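Local coordinates for threonine--tRNA ligase catalytic subunit (Aeropyrum pernix, PDB 3A32), which probably catalyses the ATP-dependent attachment of threonine to tRNA(Thr) as a zinc-binding class II aminoacyl-tRNA synthetase lacking an editing domain of its own, at residues 55-68 with 180-193. Numbering follows the deposited sequence.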
loop_
_atom_site.group_PDB
_atom_site.type_symbol
_atom_site.label_atom_id
_atom_site.label_comp_id
_atom_site.label_asym_id
_atom_site.label_seq_id
_atom_site.Cartn_x
_atom_site.Cartn_y
_atom_site.Cartn_z
ATOM N N LEU A 55 5.618 1.250 5.216
ATOM C CA LEU A 55 6.199 -0.062 5.132
ATOM C C LEU A 55 5.956 -0.704 3.743
ATOM O O LEU A 55 6.920 -1.114 3.052
ATOM C CB LEU A 55 5.595 -0.874 6.289
ATOM C CG LEU A 55 6.414 -1.636 7.324
ATOM C CD1 LEU A 55 7.926 -1.260 7.354
ATOM C CD2 LEU A 55 5.770 -1.537 8.670
ATOM N N ALA A 56 4.704 -0.712 3.295
ATOM C CA ALA A 56 4.382 -1.271 1.986
ATOM C C ALA A 56 5.188 -0.618 0.878
ATOM O O ALA A 56 5.684 -1.297 -0.028
ATOM C CB ALA A 56 2.864 -1.115 1.672
ATOM N N GLU A 57 5.296 0.714 0.971
ATOM C CA GLU A 57 5.881 1.583 -0.038
ATOM C C GLU A 57 7.391 1.430 -0.095
ATOM O O GLU A 57 7.963 1.304 -1.174
ATOM C CB GLU A 57 5.522 3.047 0.299
ATOM C CG GLU A 57 6.221 3.990 -0.598
ATOM C CD GLU A 57 6.136 5.486 -0.202
ATOM O OE1 GLU A 57 5.159 5.863 0.474
ATOM O OE2 GLU A 57 7.086 6.245 -0.642
ATOM N N VAL A 58 8.041 1.502 1.073
ATOM C CA VAL A 58 9.490 1.254 1.205
ATOM C C VAL A 58 9.881 -0.164 0.781
ATOM O O VAL A 58 10.807 -0.327 0.019
ATOM C CB VAL A 58 10.021 1.501 2.679
ATOM C CG1 VAL A 58 11.494 1.056 2.817
ATOM C CG2 VAL A 58 9.866 2.988 3.076
ATOM N N LEU A 59 9.180 -1.180 1.263
ATOM C CA LEU A 59 9.515 -2.553 0.916
ATOM C C LEU A 59 9.234 -2.853 -0.542
ATOM O O LEU A 59 10.043 -3.523 -1.168
ATOM C CB LEU A 59 8.791 -3.575 1.828
ATOM C CG LEU A 59 9.142 -3.381 3.309
ATOM C CD1 LEU A 59 8.273 -4.258 4.212
ATOM C CD2 LEU A 59 10.652 -3.660 3.481
ATOM N N ALA A 60 8.107 -2.360 -1.079
ATOM C CA ALA A 60 7.792 -2.491 -2.493
ATOM C C ALA A 60 8.865 -1.860 -3.387
ATOM O O ALA A 60 9.392 -2.515 -4.283
ATOM C CB ALA A 60 6.378 -1.908 -2.825
ATOM N N LYS A 61 9.192 -0.599 -3.137
ATOM C CA LYS A 61 10.235 0.106 -3.896
ATOM C C LYS A 61 11.623 -0.488 -3.742
ATOM O O LYS A 61 12.362 -0.562 -4.747
ATOM C CB LYS A 61 10.244 1.615 -3.565
ATOM C CG LYS A 61 8.926 2.321 -3.973
ATOM C CD LYS A 61 8.812 3.756 -3.468
ATOM C CE LYS A 61 7.531 4.352 -4.017
ATOM N NZ LYS A 61 7.292 5.762 -3.577
ATOM N N PHE A 62 11.984 -0.899 -2.515
ATOM C CA PHE A 62 13.248 -1.633 -2.279
ATOM C C PHE A 62 13.348 -2.881 -3.163
ATOM O O PHE A 62 14.365 -3.107 -3.829
ATOM C CB PHE A 62 13.441 -2.024 -0.812
ATOM C CG PHE A 62 14.664 -2.919 -0.577
ATOM C CD1 PHE A 62 15.969 -2.432 -0.806
ATOM C CD2 PHE A 62 14.511 -4.235 -0.135
ATOM C CE1 PHE A 62 17.097 -3.264 -0.614
ATOM C CE2 PHE A 62 15.613 -5.079 0.054
ATOM C CZ PHE A 62 16.923 -4.583 -0.169
ATOM N N HIS A 63 12.260 -3.661 -3.204
ATOM C CA HIS A 63 12.226 -4.836 -4.037
ATOM C C HIS A 63 12.221 -4.558 -5.508
ATOM O O HIS A 63 12.943 -5.215 -6.259
ATOM C CB HIS A 63 11.108 -5.759 -3.592
ATOM C CG HIS A 63 11.442 -6.468 -2.313
ATOM N ND1 HIS A 63 11.274 -5.891 -1.071
ATOM C CD2 HIS A 63 11.987 -7.685 -2.093
ATOM C CE1 HIS A 63 11.625 -6.757 -0.137
ATOM N NE2 HIS A 63 12.115 -7.832 -0.729
ATOM N N ALA A 64 11.462 -3.562 -5.937
ATOM C CA ALA A 64 11.506 -3.173 -7.355
ATOM C C ALA A 64 12.940 -2.742 -7.845
ATOM O O ALA A 64 13.365 -3.104 -8.950
ATOM C CB ALA A 64 10.466 -2.149 -7.647
ATOM N N ARG A 65 13.702 -2.047 -7.002
ATOM C CA ARG A 65 15.068 -1.627 -7.309
ATOM C C ARG A 65 16.122 -2.757 -7.347
ATOM O O ARG A 65 17.176 -2.609 -7.969
ATOM C CB ARG A 65 15.487 -0.589 -6.261
ATOM C CG ARG A 65 14.806 0.735 -6.537
ATOM C CD ARG A 65 14.668 1.622 -5.349
ATOM N NE ARG A 65 15.946 2.004 -4.741
ATOM C CZ ARG A 65 16.782 2.933 -5.216
ATOM N NH1 ARG A 65 16.496 3.592 -6.344
ATOM N NH2 ARG A 65 17.909 3.200 -4.538
ATOM N N ARG A 66 15.834 -3.844 -6.636
ATOM C CA ARG A 66 16.603 -5.051 -6.587
ATOM C C ARG A 66 16.167 -6.081 -7.652
ATOM O O ARG A 66 16.689 -7.169 -7.671
ATOM C CB ARG A 66 16.449 -5.693 -5.175
ATOM C CG ARG A 66 16.924 -4.823 -3.963
ATOM C CD ARG A 66 18.441 -4.598 -3.900
ATOM N NE ARG A 66 19.086 -5.903 -3.857
ATOM C CZ ARG A 66 20.374 -6.155 -3.557
ATOM N NH1 ARG A 66 21.216 -5.168 -3.247
ATOM N NH2 ARG A 66 20.804 -7.424 -3.555
ATOM N N GLY A 67 15.207 -5.750 -8.506
ATOM C CA GLY A 67 14.866 -6.600 -9.628
ATOM C C GLY A 67 13.638 -7.484 -9.470
ATOM O O GLY A 67 13.433 -8.408 -10.292
ATOM N N TYR A 68 12.838 -7.242 -8.433
ATOM C CA TYR A 68 11.607 -7.991 -8.231
ATOM C C TYR A 68 10.502 -7.234 -8.890
ATOM O O TYR A 68 10.438 -6.033 -8.827
ATOM C CB TYR A 68 11.220 -8.125 -6.742
ATOM C CG TYR A 68 12.148 -8.953 -5.866
ATOM C CD1 TYR A 68 11.788 -10.239 -5.422
ATOM C CD2 TYR A 68 13.390 -8.410 -5.426
ATOM C CE1 TYR A 68 12.644 -10.971 -4.614
ATOM C CE2 TYR A 68 14.260 -9.136 -4.618
ATOM C CZ TYR A 68 13.890 -10.403 -4.213
ATOM O OH TYR A 68 14.764 -11.075 -3.389
ATOM N N ASP A 180 22.212 -13.002 -2.479
ATOM C CA ASP A 180 21.591 -11.712 -2.645
ATOM C C ASP A 180 20.433 -11.475 -1.689
ATOM O O ASP A 180 20.248 -10.333 -1.223
ATOM C CB ASP A 180 21.090 -11.534 -4.079
ATOM C CG ASP A 180 22.264 -11.306 -5.106
ATOM O OD1 ASP A 180 23.428 -11.131 -4.705
ATOM O OD2 ASP A 180 21.992 -11.295 -6.325
ATOM N N VAL A 181 19.670 -12.543 -1.398
ATOM C CA VAL A 181 18.541 -12.444 -0.448
ATOM C C VAL A 181 19.083 -12.187 0.927
ATOM O O VAL A 181 18.548 -11.333 1.630
ATOM C CB VAL A 181 17.581 -13.661 -0.482
ATOM C CG1 VAL A 181 16.524 -13.577 0.663
ATOM C CG2 VAL A 181 16.866 -13.712 -1.850
ATOM N N PHE A 182 20.194 -12.852 1.284
ATOM C CA PHE A 182 20.848 -12.483 2.517
ATOM C C PHE A 182 21.218 -11.000 2.504
ATOM O O PHE A 182 21.012 -10.308 3.504
ATOM C CB PHE A 182 22.115 -13.318 2.833
ATOM C CG PHE A 182 22.917 -12.742 3.981
ATOM C CD1 PHE A 182 22.589 -13.040 5.298
ATOM C CD2 PHE A 182 23.962 -11.875 3.748
ATOM C CE1 PHE A 182 23.318 -12.485 6.377
ATOM C CE2 PHE A 182 24.684 -11.309 4.820
ATOM C CZ PHE A 182 24.347 -11.626 6.130
ATOM N N GLU A 183 21.775 -10.514 1.386
ATOM C CA GLU A 183 22.236 -9.109 1.313
ATOM C C GLU A 183 21.037 -8.143 1.406
ATOM O O GLU A 183 21.133 -7.094 2.001
ATOM C CB GLU A 183 23.061 -8.836 0.044
ATOM C CG GLU A 183 24.437 -9.488 0.016
ATOM C CD GLU A 183 25.511 -8.796 0.902
ATOM O OE1 GLU A 183 25.280 -8.557 2.094
ATOM O OE2 GLU A 183 26.609 -8.485 0.391
ATOM N N GLU A 184 19.906 -8.538 0.837
ATOM C CA GLU A 184 18.676 -7.773 0.978
ATOM C C GLU A 184 18.207 -7.670 2.436
ATOM O O GLU A 184 17.857 -6.604 2.900
ATOM C CB GLU A 184 17.599 -8.414 0.081
ATOM C CG GLU A 184 17.895 -8.168 -1.381
ATOM C CD GLU A 184 17.171 -9.059 -2.319
ATOM O OE1 GLU A 184 16.273 -9.834 -1.926
ATOM O OE2 GLU A 184 17.501 -8.962 -3.506
ATOM N N MET A 185 18.225 -8.792 3.152
ATOM C CA MET A 185 17.812 -8.849 4.551
ATOM C C MET A 185 18.659 -7.894 5.406
ATOM O O MET A 185 18.124 -7.122 6.221
ATOM C CB MET A 185 17.892 -10.309 5.051
ATOM C CG MET A 185 17.535 -10.507 6.551
ATOM S SD MET A 185 18.905 -10.000 7.634
ATOM C CE MET A 185 20.355 -10.851 6.959
ATOM N N LYS A 186 19.974 -7.938 5.194
ATOM C CA LYS A 186 20.902 -7.075 5.907
ATOM C C LYS A 186 20.673 -5.559 5.669
ATOM O O LYS A 186 20.674 -4.755 6.626
ATOM C CB LYS A 186 22.315 -7.493 5.529
ATOM C CG LYS A 186 23.425 -6.634 6.111
ATOM C CD LYS A 186 24.683 -7.401 6.020
ATOM C CE LYS A 186 25.819 -6.792 6.852
ATOM N NZ LYS A 186 26.125 -5.349 6.502
ATOM N N LEU A 187 20.516 -5.172 4.393
ATOM C CA LEU A 187 20.151 -3.792 4.009
ATOM C C LEU A 187 18.853 -3.281 4.685
ATOM O O LEU A 187 18.830 -2.139 5.176
ATOM C CB LEU A 187 20.012 -3.674 2.476
ATOM C CG LEU A 187 21.251 -3.791 1.567
ATOM C CD1 LEU A 187 20.837 -3.989 0.099
ATOM C CD2 LEU A 187 22.156 -2.582 1.719
ATOM N N VAL A 188 17.775 -4.077 4.650
ATOM C CA VAL A 188 16.552 -3.757 5.368
ATOM C C VAL A 188 16.715 -3.656 6.932
ATOM O O VAL A 188 16.334 -2.635 7.546
ATOM C CB VAL A 188 15.414 -4.714 4.978
ATOM C CG1 VAL A 188 14.246 -4.569 5.892
ATOM C CG2 VAL A 188 14.944 -4.433 3.552
ATOM N N LEU A 189 17.321 -4.663 7.569
ATOM C CA LEU A 189 17.615 -4.537 8.993
ATOM C C LEU A 189 18.391 -3.287 9.366
ATOM O O LEU A 189 18.005 -2.574 10.297
ATOM C CB LEU A 189 18.376 -5.732 9.528
ATOM C CG LEU A 189 17.624 -7.056 9.606
ATOM C CD1 LEU A 189 18.412 -7.826 10.582
ATOM C CD2 LEU A 189 16.208 -6.920 10.070
ATOM N N GLU A 190 19.477 -3.028 8.643
ATOM C CA GLU A 190 20.408 -1.960 8.998
ATOM C C GLU A 190 19.874 -0.586 8.664
ATOM O O GLU A 190 20.042 0.360 9.423
ATOM C CB GLU A 190 21.805 -2.200 8.362
ATOM C CG GLU A 190 22.517 -3.391 8.996
ATOM C CD GLU A 190 23.949 -3.613 8.502
ATOM O OE1 GLU A 190 24.246 -3.251 7.347
ATOM O OE2 GLU A 190 24.790 -4.162 9.279
ATOM N N ARG A 191 19.215 -0.474 7.523
ATOM C CA ARG A 191 18.856 0.844 7.001
ATOM C C ARG A 191 17.481 1.299 7.351
ATOM O O ARG A 191 17.277 2.517 7.551
ATOM C CB ARG A 191 19.112 0.924 5.494
ATOM C CG ARG A 191 20.621 0.823 5.268
ATOM C CD ARG A 191 21.049 0.972 3.872
ATOM N NE ARG A 191 22.480 0.677 3.833
ATOM C CZ ARG A 191 23.239 0.810 2.742
ATOM N NH1 ARG A 191 22.698 1.224 1.585
ATOM N NH2 ARG A 191 24.535 0.515 2.818
ATOM N N LEU A 192 16.544 0.348 7.436
ATOM C CA LEU A 192 15.167 0.677 7.794
ATOM C C LEU A 192 15.011 0.604 9.286
ATOM O O LEU A 192 14.416 1.503 9.916
ATOM C CB LEU A 192 14.146 -0.225 7.082
ATOM C CG LEU A 192 12.676 0.026 7.382
ATOM C CD1 LEU A 192 12.250 1.453 7.007
ATOM C CD2 LEU A 192 11.835 -0.997 6.645
ATOM N N PHE A 193 15.569 -0.444 9.870
ATOM C CA PHE A 193 15.388 -0.669 11.298
ATOM C C PHE A 193 16.573 -0.240 12.178
ATOM O O PHE A 193 16.448 -0.226 13.406
ATOM C CB PHE A 193 14.886 -2.103 11.567
ATOM C CG PHE A 193 13.468 -2.345 11.044
ATOM C CD1 PHE A 193 12.367 -1.744 11.670
ATOM C CD2 PHE A 193 13.240 -3.100 9.905
ATOM C CE1 PHE A 193 11.016 -1.927 11.205
ATOM C CE2 PHE A 193 11.916 -3.281 9.436
ATOM C CZ PHE A 193 10.790 -2.685 10.108
HETATM O O HOH W 1 23.746 -8.304 -3.586
HETATM O O HOH W 2 17.357 -10.719 -5.145
#
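Glu184 reaches from helix 180-191 into the turn that ends helix 55-65, where Phe62, Arg66 and Tyr68 receive it in succession. Its CB lies beside the Phe62 ring, 3.9 Å from CE2. With CG anti to the carbonyl carbon (chi1 -71°) and the chain extended beyond, the carboxylate is carried past the phenyl ring toward Tyr68. On the way CG lies against the Arg66 guanidinium, 3.6 Å from NE. CD then arrives at the edge of the Tyr68 ring, near its plane. Glu184 OE1 accepts from Tyr68 OH, at a modelled 2.4 Å that is doubtfully short. Glu184 OE2 takes a weak, long bond from Arg66 NE (3.5 Å) that completes a salt bridge, the guanidinium and carboxylate planes being nearly perpendicular (88°). The helix ends in a Schellman motif, with Gly67 at positive phi and Tyr68 N bonded back to His63 O, and this brings the Tyr68 ring to Glu184; CD2 of His63 lies over the centre of that ring. Tyr68 OH is also hydrogen-bonded to Arg311, which helps fix the phenol. A glutamine in place of Glu184 would probably leave Arg66 without its salt-bridge partner.

Beyond Phe62 the contact turns wholly apolar: Phe62 CE2 meets Val188 CG2 at 3.6 Å, Leu59 packs by Val188 and Leu192, and Leu55 CD1 touches Leu192 CD2 at 4.0 Å. The helix segments run roughly antiparallel (144°), their axes 12.0 Å apart. Val181 and Val188 pack on strand 306-316 of the class II core sheet, and Val181 also on strand 260-268, while helix 435-457 touches Val58, Phe62 and Leu192. Glu57 and Lys61 form salt bridges with Lys61 and Glu57, respectively, of the second subunit.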